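Local coordinates for protein serine protease p27 (Human astrovirus 1, PDB 2W5E) that is a trypsin-like serine protease that probably cleaves the viral polyprotein into functional products, using a catalytic triad, at residues V103-A108 with A119-D124. Sequence-based numbering, arbitrary orientation.
Sequences VVSTAA and AVRTQD
Ser105 and Arg121 meet through their aliphatic parts, CB of Ser105 lying 3.6 Å from CG of Arg121, and this touch together with the one between Ala107 and Ala119 makes up the tight part of the contact. Arg121 CG stands beside its own backbone N (chi1 -72°), and after a bend at chi2 (-75°) the chain runs on past Ser105 toward the Ala107 end, with CG the atom that touches. At the other close point the methyl of Ala107 packs over the backbone of Ala119, with CB of Ala107 3.5 Å from the carbonyl O of Ala119; the two methyls themselves are 4.3 Å apart, CB to CB.

Where the backbones stand further apart, about Ser105, two waters do the joining. Ser105 OG, set between its own N and carbonyl carbon (chi1 61°), is hydrogen-bonded to both. The oxygen of the water that accepts from Arg121 N is 2.5 Å from Ser105 OG. The other, between the two touches, donates to Ala119 O. Beyond Arg121 the chain draws away into an ST turn, Asp124 N donating to Thr122 OG1 over 3.0 Å.

Arg121 NH2 forms a salt bridge with Asp101 of the second subunit, and Val104 pairs with a strand of that subunit, so the sheet continues across the interface. Within the C-terminal beta-barrel of this chymotrypsin-like fold, strand 101-112 lies between 91-98 and 115-119, forming a hairpin with the latter; 119-124 peels off toward strand 130-132, and the waters bridge where direct pairing has ended.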
loop_
_atom_site.group_PDB
_atom_site.type_symbol
_atom_site.label_atom_id
_atom_site.label_comp_id
_atom_site.label_asym_id
_atom_site.label_seq_id
_atom_site.Cartn_x
_atom_site.Cartn_y
_atom_site.Cartn_z
ATOM N N VAL A 103 24.779 0.484 0.911
ATOM C CA VAL A 103 25.133 1.866 1.266
ATOM C C VAL A 103 24.268 2.835 0.461
ATOM O O VAL A 103 24.317 2.847 -0.773
ATOM C CB VAL A 103 26.634 2.197 1.023
ATOM C CG1 VAL A 103 26.956 3.630 1.499
ATOM C CG2 VAL A 103 27.532 1.195 1.730
ATOM N N VAL A 104 23.480 3.637 1.175
ATOM C CA VAL A 104 22.606 4.640 0.561
ATOM C C VAL A 104 22.951 6.027 1.108
ATOM O O VAL A 104 23.039 6.220 2.329
ATOM C CB VAL A 104 21.106 4.336 0.816
ATOM C CG1 VAL A 104 20.219 5.482 0.312
ATOM C CG2 VAL A 104 20.698 3.015 0.170
ATOM N N SER A 105 23.155 6.982 0.203
ATOM C CA SER A 105 23.423 8.360 0.606
ATOM C C SER A 105 22.888 9.396 -0.380
ATOM O O SER A 105 22.749 9.127 -1.579
ATOM C CB SER A 105 24.920 8.575 0.846
ATOM O OG SER A 105 25.648 8.336 -0.341
ATOM N N THR A 106 22.578 10.578 0.149
ATOM C CA THR A 106 22.156 11.716 -0.660
ATOM C C THR A 106 23.350 12.627 -0.926
ATOM O O THR A 106 24.370 12.537 -0.238
ATOM C CB THR A 106 21.063 12.545 0.045
ATOM O OG1 THR A 106 21.548 12.980 1.321
ATOM C CG2 THR A 106 19.789 11.727 0.232
ATOM N N ALA A 107 23.220 13.498 -1.926
ATOM C CA ALA A 107 24.253 14.477 -2.246
ATOM C C ALA A 107 23.739 15.533 -3.207
ATOM O O ALA A 107 22.866 15.263 -4.024
ATOM C CB ALA A 107 25.490 13.784 -2.850
ATOM N N ALA A 108 24.293 16.738 -3.115
ATOM C CA ALA A 108 24.160 17.707 -4.190
ATOM C C ALA A 108 24.930 17.177 -5.396
ATOM O O ALA A 108 25.960 16.513 -5.241
ATOM C CB ALA A 108 24.697 19.066 -3.757
ATOM N N ALA A 119 29.118 13.900 -4.422
ATOM C CA ALA A 119 29.875 13.353 -3.307
ATOM C C ALA A 119 29.417 11.923 -3.015
ATOM O O ALA A 119 28.220 11.614 -3.105
ATOM C CB ALA A 119 29.697 14.221 -2.084
ATOM N N VAL A 120 30.376 11.058 -2.688
ATOM C CA VAL A 120 30.080 9.671 -2.311
ATOM C C VAL A 120 30.634 9.361 -0.922
ATOM O O VAL A 120 31.566 10.015 -0.460
ATOM C CB VAL A 120 30.581 8.629 -3.362
ATOM C CG1 VAL A 120 29.749 8.701 -4.633
ATOM C CG2 VAL A 120 32.072 8.802 -3.672
ATOM N N ARG A 121 30.050 8.365 -0.264
ATOM C CA ARG A 121 30.422 8.025 1.107
ATOM C C ARG A 121 31.539 6.982 1.198
ATOM O O ARG A 121 32.131 6.792 2.265
ATOM C CB ARG A 121 29.190 7.583 1.907
ATOM C CG ARG A 121 28.229 8.726 2.254
ATOM C CD ARG A 121 28.783 9.595 3.372
ATOM N NE ARG A 121 28.147 10.908 3.434
ATOM C CZ ARG A 121 28.497 11.872 4.284
ATOM N NH1 ARG A 121 29.488 11.679 5.150
ATOM N NH2 ARG A 121 27.855 13.036 4.266
ATOM N N THR A 122 31.821 6.310 0.087
ATOM C CA THR A 122 32.947 5.377 0.034
ATOM C C THR A 122 33.768 5.539 -1.241
ATOM O O THR A 122 33.257 5.981 -2.273
ATOM C CB THR A 122 32.507 3.894 0.224
ATOM O OG1 THR A 122 33.668 3.068 0.375
ATOM C CG2 THR A 122 31.695 3.393 -0.958
ATOM N N GLN A 123 35.050 5.201 -1.149
ATOM C CA GLN A 123 35.917 5.159 -2.320
ATOM C C GLN A 123 35.795 3.785 -2.975
ATOM O O GLN A 123 36.184 3.602 -4.128
ATOM C CB GLN A 123 37.373 5.445 -1.938
ATOM C CG GLN A 123 37.617 6.830 -1.341
ATOM C CD GLN A 123 39.098 7.145 -1.138
ATOM O OE1 GLN A 123 39.976 6.508 -1.730
ATOM N NE2 GLN A 123 39.376 8.138 -0.302
ATOM N N ASP A 124 35.225 2.838 -2.226
ATOM C CA ASP A 124 35.049 1.444 -2.657
ATOM C C ASP A 124 34.145 1.260 -3.881
ATOM O O ASP A 124 33.632 2.226 -4.447
ATOM C CB ASP A 124 34.520 0.595 -1.496
ATOM C CG ASP A 124 35.535 0.421 -0.380
ATOM O OD1 ASP A 124 36.653 -0.070 -0.659
ATOM O OD2 ASP A 124 35.206 0.758 0.783
HETATM O O HOH W 1 27.611 7.017 -1.096
HETATM O O HOH W 2 26.314 9.996 -2.233
#